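Local coordinates for protein single domain haemoglobin (Campylobacter jejuni, PDB 2WY4) that binds haem b, takes cyanide into its ligand pocket, probably binds oxygen and may take part in nitric oxide dioxygenation, as related bacterial globins do, at residues 30-35 with 42-47; 99-104 with 121-126; 87-92 with 132-137. All blocks are in the same frame, centred on the assembly; numbering follows the deposited sequence. Where two conformers were deposited one is given.

Contact 1: 30-35 with 42-47; sequences IMFNDY and FNMEKQ. With HEM (protoporphyrin IX containing Fe), chain B.
Beside Phe42, whose ring meets Phe32 across the contact, one haem propionate is gripped twice by Asn43. The Asn43 backbone N donates to HEM O1D at 2.8 Å and is nearly straight (168°), while its side-chain ND2 reaches HEM O2D at 3.0 Å along a more bent path. Each propionate oxygen thus has its own N-H, which limits rotation of the carboxylate. The Phe42 ring is sandwiched. The haem methyl CMD sits over the centre of one face, and Phe32 CZ approaches the opposite face nearer the rim. Planes inclined at 66° make Phe32 and Phe42 a T-shaped pair, Phe32 supplying the edge, with Phe32 CE1 3.7 Å from Phe42 CD1. Next to CZ on the rim, Phe32 CE2 meets helix 44-48: Gln47 CD lies at the ring edge, 3.9 Å from Phe32 CE2, its amide steeply turned against the ring. Met44 adds a Met-aromatic contact, its SD 5.0 Å from the centroid of the Phe32 ring and oblique to it, and its bent chain also packs the methyl CE against Phe32 CE2 at 3.9 Å. Met31, with CG anti to its backbone N (chi1 -173°), runs out from the helix so that Met31 CE ends 3.8 Å from Phe42 CZ. Phe42 also touches the bound cyanide and the ring of Tyr28, consistent with the distal phenylalanine of the globin CD corner. In the fold, the contact joins the end of helix 4-34 to the short helix 44-48, with Met31 resting on Cys100 of helix 94-109 and Gln47 on Gln52 and Pro53 of helix 51-65.

Contact 2: 99-104 with 121-126; sequences ACLLKA and VAYGKI
Leu101 and Tyr123 form the tighter part of this contact: Leu101 CD2 lies 4.0 Å from Tyr123 CD1, approaching the ring obliquely. Both side chains leave their helices with CG anti to the backbone N (chi1 -179° and -180°), which carries the methyl and the ring into the gap between the two backbones. That gap is wide, the nearest CA atoms, those of Leu102 and Tyr123, being 8.7 Å apart, and the two segments bury just 105 Å² between them. The Leu102 side is looser. Leu102 CD2 comes no closer than 4.4 Å to Tyr123 CB, and the residue is partly exposed, lying also against Leu116, Trp119 and Glu120 of helix 113-139. Toward the interior, by contrast, Leu101 rests on Ile60 of helix 51-65, and Tyr123 touches the haem. The buried phenol oxygen is satisfied within the protein, since Tyr123 OH is hydrogen-bonded to the backbone O of Tyr94, a polar tie between the same two helices at the start of helix 94-109. Between the two segments themselves the packing is apolar, and this meeting of helices 94-109 and 113-139, consecutive in the chain, corresponds to the pairing of the G and H helices in the globin fold.

Contact 3: 87-92 with 132-137; sequences LGVKEE and DIEKKL. With HEM (protoporphyrin IX containing Fe), chain B.
Two flat groups flank Val89, the porphyrin and the carboxylate of Glu134. Both Val89 methyls lie over the haem face opposite the one that Phe42 covers: Val89 CG1 is 3.7 Å from HEM C3C, and Val89 CG2 is 3.6 Å from the meso carbon HEM CHD. On the same side Leu87 packs near the haem margin, its CD1 3.5 Å from HEM CAD. With CG1 anti to the backbone N (chi1 173°), Val89 also turns that methyl to Glu134, where Val89 CG1 and Glu134 OE1 are 4.1 Å apart. A water joins the two segments more firmly, donating to Val89 O at 2.9 Å and to Glu134 OE1 at 2.7 Å. Neither acceptor depends on it alone, because Val89 O also bonds Tyr138 OH and Glu134 OE1 also bonds Tyr94 OH. The other carboxylate oxygen, Glu134 OE2, is hydrogen-bonded to ND1 of His84, the axial iron ligand. Histidine, glutamate and tyrosine linked in this way form the proximal network known from flavohaemoglobins; the bond is consistent with the glutamate fixing the rotation of the imidazole and perhaps making it a stronger donor to the iron. Upstream, Gly88, with positive phi (77°), ends helix 74-86 in a Schellman motif, just before Val89 packs on the haem. Farther out, Glu91 and Lys135 cross near the surface. Glu91 OE2 lies alongside the aliphatic Lys135 CG and CD rather than at the amine, and Lys135 NZ stays 4.1 Å from Glu91 OE2, beyond a salt bridge. As Glu91 occupies two conformers, this pairing is doubtful in detail.

In the fold
Contacts 1 and 3 approach the haem from opposite faces, with centres about 19 Å apart and nearest atoms about 6 Å apart. Contact 1 supplies the cyanide side and contact 3 the side of the axial His84, while Tyr123 of contact 2 also reaches the haem. Contact 2 lies about 17 Å, centre to centre, from each of the others. It touches contact 1 directly, Ile30 CD1 being 3.7 Å from Ala104 N, whereas some 7 Å separates its nearest atoms from contact 3. Contacts 2 and 3 share helix 113-139, and contact 2 is nested within the chain loop that contact 3 closes. Tyr94, outside both, bridges these two contacts.

Contact 1: 30-35 with 42-47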
loop_
_atom_site.group_PDB
_atom_site.type_symbol
_atom_site.label_atom_id
_atom_site.label_comp_id
_atom_site.label_asym_id
_atom_site.label_seq_id
_atom_site.Cartn_x
_atom_site.Cartn_y
_atom_site.Cartn_z
ATOM N N ILE A 30 -4.170 11.119 6.067
ATOM C CA ILE A 30 -5.020 11.494 4.926
ATOM C C ILE A 30 -6.256 10.605 4.865
ATOM O O ILE A 30 -7.369 11.088 4.757
ATOM C CB ILE A 30 -4.232 11.417 3.614
ATOM C CG1 ILE A 30 -3.191 12.530 3.533
ATOM C CG2 ILE A 30 -5.186 11.493 2.429
ATOM C CD1 ILE A 30 -2.102 12.280 2.543
ATOM N N MET A 31 -6.064 9.303 4.949
ATOM C CA MET A 31 -7.178 8.417 4.803
ATOM C C MET A 31 -8.202 8.556 5.912
ATOM O O MET A 31 -9.388 8.581 5.651
ATOM C CB MET A 31 -6.771 6.971 4.636
ATOM C CG MET A 31 -7.937 6.057 4.305
ATOM S SD MET A 31 -7.432 4.410 3.766
ATOM C CE MET A 31 -6.646 3.802 5.249
ATOM N N PHE A 32 -7.748 8.655 7.165
ATOM C CA PHE A 32 -8.686 8.784 8.273
ATOM C C PHE A 32 -9.408 10.127 8.238
ATOM O O PHE A 32 -10.557 10.227 8.663
ATOM C CB PHE A 32 -8.003 8.540 9.611
ATOM C CG PHE A 32 -7.490 7.134 9.777
ATOM C CD1 PHE A 32 -8.001 6.082 9.004
ATOM C CD2 PHE A 32 -6.506 6.866 10.694
ATOM C CE1 PHE A 32 -7.528 4.785 9.163
ATOM C CE2 PHE A 32 -6.044 5.561 10.852
ATOM C CZ PHE A 32 -6.534 4.546 10.082
ATOM N N ASN A 33 -8.753 11.147 7.715
ATOM C CA ASN A 33 -9.392 12.466 7.576
ATOM C C ASN A 33 -10.403 12.525 6.464
ATOM O O ASN A 33 -11.474 13.136 6.631
ATOM C CB ASN A 33 -8.359 13.535 7.252
ATOM C CG ASN A 33 -8.979 14.913 7.179
ATOM O OD1 ASN A 33 -9.311 15.483 8.203
ATOM N ND2 ASN A 33 -9.232 15.409 5.964
ATOM N N ASP A 34 -10.074 11.938 5.308
ATOM C CA ASP A 34 -10.907 12.049 4.106
ATOM C C ASP A 34 -11.959 10.963 4.045
ATOM O O ASP A 34 -13.028 11.139 3.436
ATOM C CB ASP A 34 -10.040 11.942 2.845
ATOM C CG ASP A 34 -9.226 13.183 2.552
ATOM O OD1 ASP A 34 -9.352 14.198 3.270
ATOM O OD2 ASP A 34 -8.398 13.186 1.598
ATOM N N TYR A 35 -11.646 9.818 4.668
ATOM C CA TYR A 35 -12.505 8.631 4.642
ATOM C C TYR A 35 -12.663 8.074 6.069
ATOM O O TYR A 35 -12.349 6.921 6.386
ATOM C CB TYR A 35 -11.940 7.581 3.685
ATOM C CG TYR A 35 -11.799 8.119 2.277
ATOM C CD1 TYR A 35 -10.618 8.717 1.851
ATOM C CD2 TYR A 35 -12.846 8.052 1.376
ATOM C CE1 TYR A 35 -10.481 9.238 0.576
ATOM C CE2 TYR A 35 -12.703 8.562 0.068
ATOM C CZ TYR A 35 -11.512 9.138 -0.318
ATOM O OH TYR A 35 -11.308 9.680 -1.568
ATOM N N PHE A 42 -9.605 -0.380 11.511
ATOM C CA PHE A 42 -8.247 -0.454 12.008
ATOM C C PHE A 42 -8.201 -0.397 13.523
ATOM O O PHE A 42 -9.085 0.172 14.146
ATOM C CB PHE A 42 -7.457 0.740 11.476
ATOM C CG PHE A 42 -7.256 0.714 9.987
ATOM C CD1 PHE A 42 -8.228 1.185 9.103
ATOM C CD2 PHE A 42 -6.092 0.243 9.477
ATOM C CE1 PHE A 42 -8.015 1.119 7.770
ATOM C CE2 PHE A 42 -5.891 0.202 8.137
ATOM C CZ PHE A 42 -6.869 0.655 7.277
ATOM N N ASN A 43 -7.153 -0.988 14.077
ATOM C CA ASN A 43 -6.929 -0.923 15.503
ATOM C C ASN A 43 -6.094 0.312 15.828
ATOM O O ASN A 43 -4.939 0.406 15.462
ATOM C CB ASN A 43 -6.246 -2.204 15.983
ATOM C CG ASN A 43 -7.143 -3.405 15.831
ATOM O OD1 ASN A 43 -8.221 -3.459 16.455
ATOM N ND2 ASN A 43 -6.745 -4.360 14.995
ATOM N N MET A 44 -6.673 1.279 16.531
ATOM C CA MET A 44 -5.900 2.476 16.831
ATOM C C MET A 44 -4.671 2.259 17.704
ATOM O O MET A 44 -3.722 3.017 17.631
ATOM C CB MET A 44 -6.797 3.576 17.389
ATOM C CG MET A 44 -7.831 4.097 16.373
ATOM S SD MET A 44 -7.111 4.724 14.838
ATOM C CE MET A 44 -7.306 3.370 13.766
ATOM N N GLU A 45 -4.701 1.223 18.537
ATOM C CA GLU A 45 -3.534 0.929 19.352
ATOM C C GLU A 45 -2.362 0.642 18.438
ATOM O O GLU A 45 -1.228 0.984 18.744
ATOM C CB GLU A 45 -3.811 -0.283 20.268
ATOM C CG GLU A 45 -2.731 -0.557 21.272
ATOM C CD GLU A 45 -2.916 -1.924 21.918
ATOM O OE1 GLU A 45 -4.047 -2.151 22.416
ATOM O OE2 GLU A 45 -1.958 -2.765 21.890
ATOM N N LYS A 46 -2.655 -0.026 17.319
ATOM C CA LYS A 46 -1.607 -0.411 16.350
ATOM C C LYS A 46 -1.123 0.810 15.548
ATOM O O LYS A 46 -0.043 0.775 14.976
ATOM C CB LYS A 46 -2.115 -1.547 15.424
ATOM C CG LYS A 46 -1.086 -2.610 14.987
ATOM C CD LYS A 46 -1.617 -3.561 13.912
ATOM C CE LYS A 46 -0.513 -4.324 13.235
ATOM N NZ LYS A 46 -0.739 -5.033 11.931
ATOM N N GLN A 47 -1.924 1.877 15.548
ATOM C CA GLN A 47 -1.507 3.105 14.891
ATOM C C GLN A 47 -0.589 3.852 15.853
ATOM O O GLN A 47 0.482 4.313 15.490
ATOM C CB GLN A 47 -2.725 3.979 14.584
ATOM C CG GLN A 47 -3.603 3.538 13.416
ATOM C CD GLN A 47 -2.924 3.666 12.077
ATOM O OE1 GLN A 47 -2.319 4.701 11.779
ATOM N NE2 GLN A 47 -3.002 2.599 11.273
HETATM C CHA HEM B . -3.846 -4.529 7.529
HETATM C CHB HEM B . -1.138 -3.975 3.593
HETATM C CHC HEM B . -4.958 -2.188 1.262
HETATM C CHD HEM B . -7.470 -2.149 5.416
HETATM C C1A HEM B . -2.817 -4.616 6.668
HETATM C C2A HEM B . -1.520 -5.163 6.930
HETATM C C3A HEM B . -0.741 -5.002 5.844
HETATM C C4A HEM B . -1.568 -4.324 4.864
HETATM C CMA HEM B . 0.715 -5.461 5.678
HETATM C CAA HEM B . -1.113 -5.842 8.260
HETATM C CBA HEM B . -1.919 -7.118 8.513
HETATM C CGA HEM B . -1.318 -8.415 8.077
HETATM O O1A HEM B . -0.091 -8.472 7.799
HETATM O O2A HEM B . -2.091 -9.438 8.071
HETATM C C1B HEM B . -1.933 -3.412 2.631
HETATM C C2B HEM B . -1.529 -3.118 1.304
HETATM C C3B HEM B . -2.595 -2.624 0.653
HETATM C C4B HEM B . -3.694 -2.596 1.553
HETATM C CMB HEM B . -0.108 -3.264 0.774
HETATM C CAB HEM B . -2.712 -2.099 -0.784
HETATM C CBB HEM B . -2.175 -2.738 -1.808
HETATM C C1C HEM B . -6.008 -2.058 2.141
HETATM C C2C HEM B . -7.333 -1.613 1.889
HETATM C C3C HEM B . -7.978 -1.595 3.036
HETATM C C4C HEM B . -7.089 -1.997 4.095
HETATM C CMC HEM B . -7.892 -1.294 0.493
HETATM C CAC HEM B . -9.428 -1.184 3.234
HETATM C CBC HEM B . -9.709 -0.153 4.040
HETATM C C1D HEM B . -6.694 -2.806 6.350
HETATM C C2D HEM B . -7.114 -2.989 7.687
HETATM C C3D HEM B . -6.025 -3.730 8.377
HETATM C C4D HEM B . -5.044 -3.932 7.363
HETATM C CMD HEM B . -8.428 -2.537 8.286
HETATM C CAD HEM B . -5.942 -4.158 9.832
HETATM C CBD HEM B . -4.973 -3.225 10.552
HETATM C CGD HEM B . -5.028 -3.321 12.047
HETATM O O1D HEM B . -5.058 -2.260 12.682
HETATM O O2D HEM B . -5.010 -4.473 12.559
HETATM N NA HEM B . -2.839 -4.091 5.394
HETATM N NB HEM B . -3.263 -3.102 2.761
HETATM N NC HEM B . -5.880 -2.292 3.502
HETATM N ND HEM B . -5.449 -3.362 6.169
HETATM FE FE HEM B . -4.358 -3.230 4.458
#

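Contact 2: 99-104 with 121-126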
loop_
_atom_site.group_PDB
_atom_site.type_symbol
_atom_site.label_atom_id
_atom_site.label_comp_id
_atom_site.label_asym_id
_atom_site.label_seq_id
_atom_site.Cartn_x
_atom_site.Cartn_y
_atom_site.Cartn_z
ATOM N N ALA A 99 -5.655 6.568 -3.798
ATOM C CA ALA A 99 -5.711 8.016 -3.810
ATOM C C ALA A 99 -4.953 8.596 -2.608
ATOM O O ALA A 99 -4.177 9.542 -2.753
ATOM C CB ALA A 99 -7.153 8.491 -3.832
ATOM N N CYS A 100 -5.125 7.981 -1.438
ATOM C CA CYS A 100 -4.490 8.503 -0.246
ATOM C C CYS A 100 -2.980 8.227 -0.264
ATOM O O CYS A 100 -2.193 9.062 0.148
ATOM C CB CYS A 100 -5.101 7.876 0.996
ATOM S SG CYS A 100 -6.833 8.310 1.229
ATOM N N LEU A 101 -2.589 7.063 -0.762
ATOM C CA LEU A 101 -1.173 6.756 -0.853
ATOM C C LEU A 101 -0.458 7.677 -1.843
ATOM O O LEU A 101 0.620 8.198 -1.562
ATOM C CB LEU A 101 -0.935 5.309 -1.266
ATOM C CG LEU A 101 0.529 4.881 -1.370
ATOM C CD1 LEU A 101 1.223 4.977 -0.002
ATOM C CD2 LEU A 101 0.614 3.490 -1.941
ATOM N N LEU A 102 -1.045 7.893 -3.015
ATOM C CA LEU A 102 -0.424 8.776 -3.984
ATOM C C LEU A 102 -0.315 10.205 -3.461
ATOM O O LEU A 102 0.689 10.901 -3.706
ATOM C CB LEU A 102 -1.138 8.729 -5.352
ATOM C CG LEU A 102 -0.498 7.673 -6.289
ATOM C CD1 LEU A 102 0.822 8.160 -6.862
ATOM C CD2 LEU A 102 -0.289 6.302 -5.616
ATOM N N LYS A 103 -1.318 10.647 -2.720
ATOM C CA LYS A 103 -1.247 11.955 -2.121
ATOM C C LYS A 103 -0.137 12.038 -1.066
ATOM O O LYS A 103 0.574 13.016 -0.992
ATOM C CB LYS A 103 -2.605 12.372 -1.541
ATOM C CG LYS A 103 -2.553 13.720 -0.911
ATOM C CD LYS A 103 -3.924 14.287 -0.660
ATOM C CE LYS A 103 -4.484 13.927 0.683
ATOM N NZ LYS A 103 -5.370 15.033 1.181
ATOM N N ALA A 104 -0.009 10.993 -0.255
ATOM C CA ALA A 104 1.038 10.945 0.753
ATOM C C ALA A 104 2.410 11.033 0.080
ATOM O O ALA A 104 3.313 11.722 0.568
ATOM C CB ALA A 104 0.933 9.631 1.571
ATOM N N VAL A 121 0.971 3.673 -11.699
ATOM C CA VAL A 121 0.942 2.413 -12.420
ATOM C C VAL A 121 1.213 1.197 -11.501
ATOM O O VAL A 121 0.501 0.175 -11.549
ATOM C CB VAL A 121 1.954 2.464 -13.581
ATOM C CG1 VAL A 121 2.069 1.148 -14.267
ATOM C CG2 VAL A 121 1.540 3.529 -14.612
ATOM N N ALA A 122 2.255 1.299 -10.694
ATOM C CA ALA A 122 2.606 0.215 -9.796
ATOM C C ALA A 122 1.473 -0.065 -8.844
ATOM O O ALA A 122 1.170 -1.219 -8.591
ATOM C CB ALA A 122 3.854 0.535 -9.013
ATOM N N TYR A 123 0.893 0.978 -8.269
ATOM C CA TYR A 123 -0.200 0.748 -7.332
ATOM C C TYR A 123 -1.345 -0.024 -7.988
ATOM O O TYR A 123 -1.917 -0.929 -7.416
ATOM C CB TYR A 123 -0.739 2.036 -6.692
ATOM C CG TYR A 123 -1.868 1.696 -5.725
ATOM C CD1 TYR A 123 -1.571 1.238 -4.435
ATOM C CD2 TYR A 123 -3.179 1.689 -6.129
ATOM C CE1 TYR A 123 -2.538 0.863 -3.584
ATOM C CE2 TYR A 123 -4.178 1.330 -5.262
ATOM C CZ TYR A 123 -3.857 0.879 -3.994
ATOM O OH TYR A 123 -4.863 0.493 -3.131
ATOM N N GLY A 124 -1.695 0.346 -9.220
ATOM C CA GLY A 124 -2.748 -0.382 -9.863
ATOM C C GLY A 124 -2.437 -1.863 -9.930
ATOM O O GLY A 124 -3.313 -2.697 -9.708
ATOM N N LYS A 125 -1.190 -2.196 -10.245
ATOM C CA LYS A 125 -0.802 -3.585 -10.362
ATOM C C LYS A 125 -0.795 -4.317 -9.012
ATOM O O LYS A 125 -1.226 -5.457 -8.910
ATOM C CB LYS A 125 0.568 -3.685 -11.009
ATOM C CG LYS A 125 0.577 -3.263 -12.464
ATOM C CD LYS A 125 1.983 -3.183 -12.998
ATOM C CE LYS A 125 2.022 -2.754 -14.464
ATOM N NZ LYS A 125 3.359 -3.017 -15.060
ATOM N N ILE A 126 -0.305 -3.645 -7.982
ATOM C CA ILE A 126 -0.206 -4.206 -6.637
ATOM C C ILE A 126 -1.612 -4.437 -6.103
ATOM O O ILE A 126 -1.944 -5.499 -5.595
ATOM C CB ILE A 126 0.561 -3.221 -5.764
ATOM C CG1 ILE A 126 2.001 -3.126 -6.199
ATOM C CG2 ILE A 126 0.524 -3.670 -4.318
ATOM C CD1 ILE A 126 2.713 -1.928 -5.630
#

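Contact 3: 87-92 with 132-137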
loop_
_atom_site.group_PDB
_atom_site.type_symbol
_atom_site.label_atom_id
_atom_site.label_comp_id
_atom_site.label_asym_id
_atom_site.label_seq_id
_atom_site.Cartn_x
_atom_site.Cartn_y
_atom_site.Cartn_z
ATOM N N LEU A 87 -11.769 -8.370 7.856
ATOM C CA LEU A 87 -12.240 -7.036 8.223
ATOM C C LEU A 87 -13.154 -6.378 7.190
ATOM O O LEU A 87 -13.587 -5.249 7.372
ATOM C CB LEU A 87 -11.039 -6.137 8.510
ATOM C CG LEU A 87 -10.386 -6.479 9.863
ATOM C CD1 LEU A 87 -9.090 -5.738 10.069
ATOM C CD2 LEU A 87 -11.365 -6.209 11.031
ATOM N N GLY A 88 -13.478 -7.108 6.136
ATOM C CA GLY A 88 -14.401 -6.623 5.116
ATOM C C GLY A 88 -13.824 -5.637 4.141
ATOM O O GLY A 88 -14.560 -4.793 3.621
ATOM N N VAL A 89 -12.523 -5.742 3.877
ATOM C CA VAL A 89 -11.900 -4.956 2.834
ATOM C C VAL A 89 -12.453 -5.446 1.500
ATOM O O VAL A 89 -12.363 -6.626 1.156
ATOM C CB VAL A 89 -10.388 -5.137 2.856
ATOM C CG1 VAL A 89 -9.769 -4.463 1.660
ATOM C CG2 VAL A 89 -9.809 -4.618 4.170
ATOM N N LYS A 90 -12.992 -4.515 0.716
ATOM C CA LYS A 90 -13.547 -4.842 -0.583
ATOM C C LYS A 90 -12.736 -4.283 -1.717
ATOM O O LYS A 90 -11.955 -3.352 -1.533
ATOM C CB LYS A 90 -14.966 -4.300 -0.723
ATOM C CG LYS A 90 -15.899 -4.708 0.374
ATOM C CD LYS A 90 -16.149 -6.194 0.355
ATOM C CE LYS A 90 -16.863 -6.627 1.620
ATOM N NZ LYS A 90 -17.282 -8.053 1.567
ATOM N N GLU A 91 -12.974 -4.814 -2.920
ATOM C CA GLU A 91 -12.334 -4.302 -4.112
ATOM C C GLU A 91 -12.468 -2.802 -4.178
ATOM O O GLU A 91 -11.529 -2.113 -4.545
ATOM C CB GLU A 91 -12.975 -4.882 -5.384
ATOM C CG GLU A 91 -13.020 -6.393 -5.479
ATOM C CD GLU A 91 -13.727 -6.870 -6.734
ATOM O OE1 GLU A 91 -13.833 -6.062 -7.707
ATOM O OE2 GLU A 91 -14.182 -8.050 -6.745
ATOM N N GLU A 92 -13.645 -2.286 -3.831
ATOM C CA GLU A 92 -13.913 -0.871 -3.952
ATOM C C GLU A 92 -13.176 0.012 -2.955
ATOM O O GLU A 92 -13.224 1.224 -3.059
ATOM C CB GLU A 92 -15.427 -0.614 -3.835
ATOM C CG GLU A 92 -16.240 -1.179 -4.971
ATOM C CD GLU A 92 -16.309 -2.686 -5.014
ATOM O OE1 GLU A 92 -16.389 -3.318 -3.938
ATOM O OE2 GLU A 92 -16.323 -3.259 -6.149
ATOM N N ASP A 132 -7.288 -9.850 -6.333
ATOM C CA ASP A 132 -7.561 -11.165 -6.928
ATOM C C ASP A 132 -7.442 -12.291 -5.913
ATOM O O ASP A 132 -8.249 -13.239 -5.903
ATOM C CB ASP A 132 -6.666 -11.456 -8.146
ATOM C CG ASP A 132 -7.012 -10.594 -9.379
ATOM O OD1 ASP A 132 -8.072 -9.921 -9.409
ATOM O OD2 ASP A 132 -6.239 -10.500 -10.350
ATOM N N ILE A 133 -6.451 -12.200 -5.033
ATOM C CA ILE A 133 -6.276 -13.201 -3.986
ATOM C C ILE A 133 -7.451 -13.140 -2.993
ATOM O O ILE A 133 -8.010 -14.180 -2.608
ATOM C CB ILE A 133 -4.905 -13.005 -3.262
ATOM C CG1 ILE A 133 -3.780 -13.521 -4.148
ATOM C CG2 ILE A 133 -4.844 -13.689 -1.912
ATOM C CD1 ILE A 133 -2.400 -13.245 -3.653
ATOM N N GLU A 134 -7.831 -11.920 -2.613
ATOM C CA GLU A 134 -8.928 -11.708 -1.704
ATOM C C GLU A 134 -10.275 -12.136 -2.307
ATOM O O GLU A 134 -11.118 -12.705 -1.620
ATOM C CB GLU A 134 -8.908 -10.256 -1.205
ATOM C CG GLU A 134 -7.731 -10.063 -0.239
ATOM C CD GLU A 134 -7.308 -8.624 -0.002
ATOM O OE1 GLU A 134 -8.112 -7.697 -0.268
ATOM O OE2 GLU A 134 -6.174 -8.415 0.493
ATOM N N LYS A 135 -10.461 -11.881 -3.593
ATOM C CA LYS A 135 -11.692 -12.296 -4.266
ATOM C C LYS A 135 -11.865 -13.791 -4.126
ATOM O O LYS A 135 -12.970 -14.268 -3.840
ATOM C CB LYS A 135 -11.668 -11.886 -5.739
ATOM C CG LYS A 135 -12.243 -10.527 -6.018
ATOM C CD LYS A 135 -12.182 -10.200 -7.511
ATOM C CE LYS A 135 -13.054 -11.129 -8.331
ATOM N NZ LYS A 135 -13.149 -10.687 -9.767
ATOM N N LYS A 136 -10.782 -14.541 -4.333
ATOM C CA LYS A 136 -10.825 -15.987 -4.161
ATOM C C LYS A 136 -11.214 -16.336 -2.743
ATOM O O LYS A 136 -12.006 -17.247 -2.526
ATOM C CB LYS A 136 -9.488 -16.645 -4.501
ATOM C CG LYS A 136 -9.243 -16.798 -5.979
ATOM C CD LYS A 136 -8.108 -17.779 -6.249
ATOM C CE LYS A 136 -7.491 -17.570 -7.629
ATOM N NZ LYS A 136 -8.448 -17.753 -8.761
ATOM N N LEU A 137 -10.661 -15.633 -1.755
ATOM C CA LEU A 137 -11.032 -15.930 -0.369
ATOM C C LEU A 137 -12.494 -15.703 -0.106
ATOM O O LEU A 137 -13.144 -16.484 0.561
ATOM C CB LEU A 137 -10.223 -15.096 0.629
ATOM C CG LEU A 137 -8.890 -15.690 0.992
ATOM C CD1 LEU A 137 -8.252 -14.794 2.064
ATOM C CD2 LEU A 137 -9.022 -17.129 1.495
HETATM C CHA HEM B . -3.846 -4.529 7.529
HETATM C CHB HEM B . -1.138 -3.975 3.593
HETATM C CHC HEM B . -4.958 -2.188 1.262
HETATM C CHD HEM B . -7.470 -2.149 5.416
HETATM C C1A HEM B . -2.817 -4.616 6.668
HETATM C C2A HEM B . -1.520 -5.163 6.930
HETATM C C3A HEM B . -0.741 -5.002 5.844
HETATM C C4A HEM B . -1.568 -4.324 4.864
HETATM C CMA HEM B . 0.715 -5.461 5.678
HETATM C CAA HEM B . -1.113 -5.842 8.260
HETATM C CBA HEM B . -1.919 -7.118 8.513
HETATM C CGA HEM B . -1.318 -8.415 8.077
HETATM O O1A HEM B . -0.091 -8.472 7.799
HETATM O O2A HEM B . -2.091 -9.438 8.071
HETATM C C1B HEM B . -1.933 -3.412 2.631
HETATM C C2B HEM B . -1.529 -3.118 1.304
HETATM C C3B HEM B . -2.595 -2.624 0.653
HETATM C C4B HEM B . -3.694 -2.596 1.553
HETATM C CMB HEM B . -0.108 -3.264 0.774
HETATM C CAB HEM B . -2.712 -2.099 -0.784
HETATM C CBB HEM B . -2.175 -2.738 -1.808
HETATM C C1C HEM B . -6.008 -2.058 2.141
HETATM C C2C HEM B . -7.333 -1.613 1.889
HETATM C C3C HEM B . -7.978 -1.595 3.036
HETATM C C4C HEM B . -7.089 -1.997 4.095
HETATM C CMC HEM B . -7.892 -1.294 0.493
HETATM C CAC HEM B . -9.428 -1.184 3.234
HETATM C CBC HEM B . -9.709 -0.153 4.040
HETATM C C1D HEM B . -6.694 -2.806 6.350
HETATM C C2D HEM B . -7.114 -2.989 7.687
HETATM C C3D HEM B . -6.025 -3.730 8.377
HETATM C C4D HEM B . -5.044 -3.932 7.363
HETATM C CMD HEM B . -8.428 -2.537 8.286
HETATM C CAD HEM B . -5.942 -4.158 9.832
HETATM C CBD HEM B . -4.973 -3.225 10.552
HETATM C CGD HEM B . -5.028 -3.321 12.047
HETATM O O1D HEM B . -5.058 -2.260 12.682
HETATM O O2D HEM B . -5.010 -4.473 12.559
HETATM N NA HEM B . -2.839 -4.091 5.394
HETATM N NB HEM B . -3.263 -3.102 2.761
HETATM N NC HEM B . -5.880 -2.292 3.502
HETATM N ND HEM B . -5.449 -3.362 6.169
HETATM FE FE HEM B . -4.358 -3.230 4.458
HETATM O O HOH W 1 -10.613 -7.239 -1.088
#